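Local coordinates for protein papillomavirus transcription factor E2 (Human papillomavirus type 18, PDB 1QQH) that regulates viral transcription through its N-terminal activation domain and probably also supports viral DNA replication, at residues K6-L17 with E34-F45. The protein carries 1 engineered substitution. Residues are numbered along the deposited sequence; the frame is centred on the assembly and turned at random.
Sequences KAIELQMALQGL and EELWNTEPTHCF
K6 reaches N38 through the aliphatic part of its chain, CD lying 3.4 Å from OD1 of the asparagine just past the end of the short helix 34-37. One residue on, the methyl of A7 meets the carboxylate of E34, whose chain runs extended beyond CG; K6 and A7 are both poorly ordered. E9, likewise extended, passes CG by the edge of the W37 indole and carries its carboxylate to H43; E9 OE1 stands 2.8 Å from H43 NE2, but the angle is poor for a hydrogen bond and the two planes are 49° apart.

L10 serves two partners. CD2 packs on CG of E34 at 3.4 Å, while CD1 settles over one face of W37, 3.8 Å from the centroid of the five-membered ring in a CH-pi contact. CA of H43 covers the opposite face, so the indole is sandwiched between helix and loop. A13 CB abuts both aromatics where the two rings meet, 3.5 Å from W37 CH2 and 3.8 Å from F45 CZ. L14 adds CD2 against F45 CZ, and L17, its CG anti to the backbone N (chi1 -176°), lays CD2 over the face of F45 remote from W37, 3.9 Å from the ring centroid.

F45 lies on strand 45-56 and also meets W81, tying the helix to the sheet of the activation domain. Beyond this interface, E34 OE2 accepts a weak hydrogen bond from Q15 of the second subunit. With no hydrogen bond identified between the segments, apolar burial of leucine and alanine methyls against two aromatic rings probably carries the attachment of helix 3-19.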
ATOM      1  N   LYS A   6      16.805  -2.311  -0.662  1.00 88.44           N
ATOM      2  CA  LYS A   6      15.613  -2.613  -1.437  1.00 86.15           C
ATOM      3  C   LYS A   6      14.397  -1.895  -0.867  1.00 84.08           C
ATOM      4  O   LYS A   6      13.703  -1.177  -1.584  1.00 84.14           O
ATOM      5  CB  LYS A   6      15.374  -4.124  -1.467  1.00 86.90           C
ATOM      6  CG  LYS A   6      16.296  -4.873  -2.424  1.00 87.90           C
ATOM      7  CD  LYS A   6      15.979  -4.526  -3.876  1.00 88.78           C
ATOM      8  CE  LYS A   6      17.040  -5.047  -4.834  1.00 89.20           C
ATOM      9  NZ  LYS A   6      18.351  -4.359  -4.641  1.00 89.42           N
ATOM     10  N   ALA A   7      14.147  -2.080   0.425  1.00 81.44           N
ATOM     11  CA  ALA A   7      13.010  -1.439   1.080  1.00 78.88           C
ATOM     12  C   ALA A   7      12.985   0.064   0.810  1.00 76.78           C
ATOM     13  O   ALA A   7      11.917   0.665   0.687  1.00 76.03           O
ATOM     14  CB  ALA A   7      13.060  -1.696   2.584  1.00 78.63           C
ATOM     15  N   ILE A   8      14.170   0.660   0.710  1.00 74.56           N
ATOM     16  CA  ILE A   8      14.305   2.094   0.470  1.00 72.29           C
ATOM     17  C   ILE A   8      13.871   2.485  -0.942  1.00 70.09           C
ATOM     18  O   ILE A   8      13.175   3.485  -1.139  1.00 69.84           O
ATOM     19  CB  ILE A   8      15.767   2.553   0.672  1.00 73.19           C
ATOM     20  CG1 ILE A   8      16.341   1.938   1.953  1.00 74.06           C
ATOM     21  CG2 ILE A   8      15.828   4.072   0.749  1.00 73.27           C
ATOM     22  CD1 ILE A   8      15.613   2.337   3.228  1.00 74.80           C
ATOM     23  N   GLU A   9      14.293   1.695  -1.922  1.00 67.22           N
ATOM     24  CA  GLU A   9      13.950   1.950  -3.315  1.00 64.29           C
ATOM     25  C   GLU A   9      12.437   1.852  -3.481  1.00 60.85           C
ATOM     26  O   GLU A   9      11.798   2.719  -4.081  1.00 60.19           O
ATOM     27  CB  GLU A   9      14.652   0.927  -4.212  1.00 66.17           C
ATOM     28  CG  GLU A   9      14.522   1.186  -5.702  1.00 69.33           C
ATOM     29  CD  GLU A   9      15.465   0.322  -6.526  1.00 71.60           C
ATOM     30  OE1 GLU A   9      15.492   0.485  -7.765  1.00 72.85           O
ATOM     31  OE2 GLU A   9      16.182  -0.520  -5.936  1.00 72.47           O
ATOM     32  N   LEU A  10      11.869   0.785  -2.929  1.00 57.28           N
ATOM     33  CA  LEU A  10      10.436   0.554  -2.996  1.00 54.00           C
ATOM     34  C   LEU A  10       9.673   1.721  -2.374  1.00 52.77           C
ATOM     35  O   LEU A  10       8.688   2.204  -2.932  1.00 51.77           O
ATOM     36  CB  LEU A  10      10.089  -0.749  -2.271  1.00 51.35           C
ATOM     37  CG  LEU A  10       8.608  -1.100  -2.157  1.00 50.22           C
ATOM     38  CD1 LEU A  10       7.988  -1.144  -3.535  1.00 48.04           C
ATOM     39  CD2 LEU A  10       8.448  -2.436  -1.444  1.00 49.32           C
ATOM     40  N   GLN A  11      10.139   2.178  -1.218  1.00 52.50           N
ATOM     41  CA  GLN A  11       9.487   3.282  -0.530  1.00 52.22           C
ATOM     42  C   GLN A  11       9.460   4.545  -1.383  1.00 51.57           C
ATOM     43  O   GLN A  11       8.432   5.214  -1.484  1.00 50.53           O
ATOM     44  CB  GLN A  11      10.193   3.578   0.782  1.00 54.06           C
ATOM     45  CG  GLN A  11       9.254   4.137   1.817  1.00 56.47           C
ATOM     46  CD  GLN A  11       8.257   3.097   2.274  1.00 57.07           C
ATOM     47  OE1 GLN A  11       8.633   2.090   2.879  1.00 58.30           O
ATOM     48  NE2 GLN A  11       6.980   3.327   1.982  1.00 56.80           N
ATOM     49  N   MET A  12      10.595   4.882  -1.986  1.00 50.59           N
ATOM     50  CA  MET A  12      10.651   6.063  -2.829  1.00 50.56           C
ATOM     51  C   MET A  12       9.701   5.902  -4.008  1.00 48.29           C
ATOM     52  O   MET A  12       8.981   6.837  -4.366  1.00 47.19           O
ATOM     53  CB  MET A  12      12.076   6.310  -3.323  1.00 54.30           C
ATOM     54  CG  MET A  12      13.004   6.862  -2.241  1.00 59.83           C
ATOM     55  SD  MET A  12      12.264   8.269  -1.325  1.00 65.52           S
ATOM     56  CE  MET A  12      12.331   9.590  -2.594  1.00 63.47           C
ATOM     57  N   ALA A  13       9.687   4.709  -4.599  1.00 45.71           N
ATOM     58  CA  ALA A  13       8.803   4.440  -5.728  1.00 42.32           C
ATOM     59  C   ALA A  13       7.358   4.681  -5.305  1.00 40.76           C
ATOM     60  O   ALA A  13       6.593   5.338  -6.017  1.00 40.46           O
ATOM     61  CB  ALA A  13       8.978   3.004  -6.201  1.00 41.85           C
ATOM     62  N   LEU A  14       6.990   4.149  -4.142  1.00 38.57           N
ATOM     63  CA  LEU A  14       5.637   4.313  -3.627  1.00 38.36           C
ATOM     64  C   LEU A  14       5.323   5.787  -3.344  1.00 38.71           C
ATOM     65  O   LEU A  14       4.182   6.220  -3.491  1.00 36.88           O
ATOM     66  CB  LEU A  14       5.440   3.468  -2.360  1.00 37.88           C
ATOM     67  CG  LEU A  14       5.365   1.945  -2.549  1.00 37.14           C
ATOM     68  CD1 LEU A  14       5.390   1.258  -1.200  1.00 36.62           C
ATOM     69  CD2 LEU A  14       4.106   1.574  -3.310  1.00 34.88           C
ATOM     70  N   GLN A  15       6.329   6.558  -2.937  1.00 40.04           N
ATOM     71  CA  GLN A  15       6.112   7.982  -2.688  1.00 42.59           C
ATOM     72  C   GLN A  15       5.752   8.632  -4.022  1.00 42.15           C
ATOM     73  O   GLN A  15       4.838   9.449  -4.099  1.00 42.45           O
ATOM     74  CB  GLN A  15       7.370   8.636  -2.102  1.00 43.46           C
ATOM     75  CG  GLN A  15       7.262   8.941  -0.608  1.00 48.15           C
ATOM     76  CD  GLN A  15       8.451   8.422   0.193  1.00 50.39           C
ATOM     77  OE1 GLN A  15       9.609   8.765  -0.086  1.00 51.96           O
ATOM     78  NE2 GLN A  15       8.171   7.595   1.201  1.00 49.85           N
ATOM     79  N   GLY A  16       6.462   8.246  -5.080  1.00 42.49           N
ATOM     80  CA  GLY A  16       6.174   8.804  -6.390  1.00 42.64           C
ATOM     81  C   GLY A  16       4.822   8.335  -6.897  1.00 43.05           C
ATOM     82  O   GLY A  16       4.027   9.115  -7.430  1.00 43.59           O
ATOM     83  N   LEU A  17       4.556   7.045  -6.726  1.00 42.79           N
ATOM     84  CA  LEU A  17       3.294   6.467  -7.164  1.00 41.27           C
ATOM     85  C   LEU A  17       2.138   7.163  -6.452  1.00 41.60           C
ATOM     86  O   LEU A  17       1.094   7.427  -7.048  1.00 39.77           O
ATOM     87  CB  LEU A  17       3.274   4.963  -6.858  1.00 40.16           C
ATOM     88  CG  LEU A  17       2.045   4.183  -7.342  1.00 40.57           C
ATOM     89  CD1 LEU A  17       1.970   4.236  -8.870  1.00 40.04           C
ATOM     90  CD2 LEU A  17       2.117   2.731  -6.860  1.00 39.61           C
ATOM     91  N   GLU A  34       7.301  -5.927  -1.287  1.00 37.50           N
ATOM     92  CA  GLU A  34       8.660  -6.123  -1.779  1.00 39.80           C
ATOM     93  C   GLU A  34       8.797  -7.321  -2.706  1.00 38.45           C
ATOM     94  O   GLU A  34       9.457  -7.233  -3.742  1.00 37.78           O
ATOM     95  CB  GLU A  34       9.632  -6.290  -0.607  1.00 43.24           C
ATOM     96  CG  GLU A  34      10.069  -4.988   0.048  1.00 50.92           C
ATOM     97  CD  GLU A  34      10.859  -5.203   1.344  1.00 55.46           C
ATOM     98  OE1 GLU A  34      11.398  -4.209   1.886  1.00 57.60           O
ATOM     99  OE2 GLU A  34      10.936  -6.360   1.822  1.00 57.01           O
ATOM    100  N   GLU A  35       8.182  -8.438  -2.331  1.00 37.07           N
ATOM    101  CA  GLU A  35       8.268  -9.649  -3.143  1.00 38.33           C
ATOM    102  C   GLU A  35       7.894  -9.388  -4.596  1.00 37.15           C
ATOM    103  O   GLU A  35       8.615  -9.782  -5.513  1.00 35.80           O
ATOM    104  CB  GLU A  35       7.363 -10.747  -2.580  1.00 39.75           C
ATOM    105  CG  GLU A  35       7.925 -11.494  -1.384  1.00 44.44           C
ATOM    106  CD  GLU A  35       9.257 -12.170  -1.680  1.00 47.44           C
ATOM    107  OE1 GLU A  35       9.466 -12.646  -2.826  1.00 48.63           O
ATOM    108  OE2 GLU A  35      10.091 -12.239  -0.753  1.00 48.87           O
ATOM    109  N   LEU A  36       6.762  -8.724  -4.796  1.00 35.77           N
ATOM    110  CA  LEU A  36       6.288  -8.409  -6.138  1.00 35.21           C
ATOM    111  C   LEU A  36       7.165  -7.349  -6.793  1.00 34.82           C
ATOM    112  O   LEU A  36       7.445  -7.412  -7.985  1.00 33.95           O
ATOM    113  CB  LEU A  36       4.838  -7.924  -6.076  1.00 33.90           C
ATOM    114  CG  LEU A  36       4.193  -7.625  -7.430  1.00 34.50           C
ATOM    115  CD1 LEU A  36       4.251  -8.875  -8.299  1.00 32.76           C
ATOM    116  CD2 LEU A  36       2.750  -7.179  -7.225  1.00 33.86           C
ATOM    117  N   TRP A  37       7.596  -6.378  -5.997  1.00 36.13           N
ATOM    118  CA  TRP A  37       8.450  -5.303  -6.470  1.00 37.49           C
ATOM    119  C   TRP A  37       9.699  -5.890  -7.115  1.00 39.02           C
ATOM    120  O   TRP A  37      10.150  -5.416  -8.154  1.00 38.53           O
ATOM    121  CB  TRP A  37       8.826  -4.398  -5.297  1.00 37.58           C
ATOM    122  CG  TRP A  37       9.836  -3.330  -5.616  1.00 37.76           C
ATOM    123  CD1 TRP A  37      11.124  -3.252  -5.154  1.00 37.05           C
ATOM    124  CD2 TRP A  37       9.650  -2.198  -6.473  1.00 36.96           C
ATOM    125  NE1 TRP A  37      11.749  -2.142  -5.670  1.00 36.63           N
ATOM    126  CE2 TRP A  37      10.868  -1.478  -6.484  1.00 37.68           C
ATOM    127  CE3 TRP A  37       8.574  -1.723  -7.235  1.00 36.72           C
ATOM    128  CZ2 TRP A  37      11.038  -0.306  -7.230  1.00 37.47           C
ATOM    129  CZ3 TRP A  37       8.743  -0.560  -7.977  1.00 37.34           C
ATOM    130  CH2 TRP A  37       9.970   0.136  -7.967  1.00 37.84           C
ATOM    131  N   ASN A  38      10.246  -6.937  -6.507  1.00 40.68           N
ATOM    132  CA  ASN A  38      11.444  -7.569  -7.041  1.00 43.29           C
ATOM    133  C   ASN A  38      11.169  -8.620  -8.107  1.00 42.70           C
ATOM    134  O   ASN A  38      12.079  -9.322  -8.542  1.00 44.13           O
ATOM    135  CB  ASN A  38      12.266  -8.189  -5.910  1.00 46.11           C
ATOM    136  CG  ASN A  38      12.876  -7.141  -5.007  1.00 50.50           C
ATOM    137  OD1 ASN A  38      13.595  -6.256  -5.474  1.00 53.34           O
ATOM    138  ND2 ASN A  38      12.592  -7.229  -3.707  1.00 51.96           N
ATOM    139  N   THR A  39       9.918  -8.734  -8.525  1.00 40.93           N
ATOM    140  CA  THR A  39       9.555  -9.699  -9.548  1.00 39.87           C
ATOM    141  C   THR A  39       9.536  -8.976 -10.892  1.00 40.78           C
ATOM    142  O   THR A  39       9.231  -7.787 -10.962  1.00 39.40           O
ATOM    143  CB  THR A  39       8.167 -10.296  -9.279  1.00 39.62           C
ATOM    144  OG1 THR A  39       8.135 -10.851  -7.960  1.00 39.57           O
ATOM    145  CG2 THR A  39       7.850 -11.380 -10.287  1.00 37.80           C
ATOM    146  N   GLU A  40       9.875  -9.699 -11.952  1.00 41.87           N
ATOM    147  CA  GLU A  40       9.899  -9.134 -13.293  1.00 43.19           C
ATOM    148  C   GLU A  40       8.514  -8.734 -13.783  1.00 43.27           C
ATOM    149  O   GLU A  40       7.542  -9.458 -13.576  1.00 43.60           O
ATOM    150  CB  GLU A  40      10.507 -10.142 -14.269  1.00 45.58           C
ATOM    151  CG  GLU A  40      12.007 -10.295 -14.127  1.00 47.73           C
ATOM    152  CD  GLU A  40      12.758  -9.081 -14.630  1.00 50.02           C
ATOM    153  OE1 GLU A  40      12.170  -7.978 -14.647  1.00 50.77           O
ATOM    154  OE2 GLU A  40      13.944  -9.231 -14.998  1.00 53.42           O
ATOM    155  N   PRO A  41       8.399  -7.551 -14.409  1.00 42.91           N
ATOM    156  CA  PRO A  41       9.506  -6.618 -14.646  1.00 41.99           C
ATOM    157  C   PRO A  41       9.810  -5.852 -13.363  1.00 42.27           C
ATOM    158  O   PRO A  41       8.903  -5.323 -12.716  1.00 38.95           O
ATOM    159  CB  PRO A  41       8.961  -5.719 -15.748  1.00 42.55           C
ATOM    160  CG  PRO A  41       7.507  -5.661 -15.417  1.00 42.81           C
ATOM    161  CD  PRO A  41       7.177  -7.095 -15.093  1.00 43.19           C
ATOM    162  N   THR A  42      11.085  -5.800 -12.993  1.00 43.05           N
ATOM    163  CA  THR A  42      11.478  -5.113 -11.772  1.00 45.30           C
ATOM    164  C   THR A  42      11.412  -3.608 -11.921  1.00 45.36           C
ATOM    165  O   THR A  42      11.331  -3.090 -13.038  1.00 45.83           O
ATOM    166  CB  THR A  42      12.891  -5.500 -11.358  1.00 47.26           C
ATOM    167  OG1 THR A  42      13.812  -5.091 -12.377  1.00 49.91           O
ATOM    168  CG2 THR A  42      12.983  -7.003 -11.160  1.00 50.52           C
ATOM    169  N   HIS A  43      11.438  -2.910 -10.786  1.00 45.61           N
ATOM    170  CA  HIS A  43      11.373  -1.452 -10.768  1.00 44.89           C
ATOM    171  C   HIS A  43      10.051  -0.957 -11.327  1.00 42.39           C
ATOM    172  O   HIS A  43       9.931   0.207 -11.702  1.00 43.92           O
ATOM    173  CB  HIS A  43      12.522  -0.851 -11.584  1.00 48.73           C
ATOM    174  CG  HIS A  43      13.871  -1.060 -10.971  1.00 52.56           C
ATOM    175  ND1 HIS A  43      15.044  -0.769 -11.637  1.00 53.98           N
ATOM    176  CD2 HIS A  43      14.234  -1.514  -9.748  1.00 54.65           C
ATOM    177  CE1 HIS A  43      16.071  -1.036 -10.849  1.00 55.83           C
ATOM    178  NE2 HIS A  43      15.607  -1.490  -9.697  1.00 56.31           N
ATOM    179  N   CYS A  44       9.066  -1.843 -11.396  1.00 38.99           N
ATOM    180  CA  CYS A  44       7.743  -1.489 -11.898  1.00 36.76           C
ATOM    181  C   CYS A  44       6.672  -2.002 -10.949  1.00 35.65           C
ATOM    182  O   CYS A  44       6.930  -2.864 -10.116  1.00 37.10           O
ATOM    183  CB  CYS A  44       7.478  -2.141 -13.252  1.00 37.15           C
ATOM    184  SG  CYS A  44       8.492  -1.617 -14.620  1.00 37.25           S
ATOM    185  N   PHE A  45       5.471  -1.458 -11.069  1.00 32.71           N
ATOM    186  CA  PHE A  45       4.359  -1.957 -10.282  1.00 32.36           C
ATOM    187  C   PHE A  45       3.511  -2.646 -11.342  1.00 30.80           C
ATOM    188  O   PHE A  45       3.563  -2.291 -12.518  1.00 31.56           O
ATOM    189  CB  PHE A  45       3.582  -0.821  -9.590  1.00 31.55           C
ATOM    190  CG  PHE A  45       4.325  -0.206  -8.428  1.00 32.60           C
ATOM    191  CD1 PHE A  45       4.903   1.060  -8.532  1.00 33.09           C
ATOM    192  CD2 PHE A  45       4.509  -0.924  -7.254  1.00 32.43           C
ATOM    193  CE1 PHE A  45       5.659   1.592  -7.481  1.00 32.22           C
ATOM    194  CE2 PHE A  45       5.257  -0.400  -6.205  1.00 31.32           C
ATOM    195  CZ  PHE A  45       5.835   0.858  -6.321  1.00 31.32           C
TER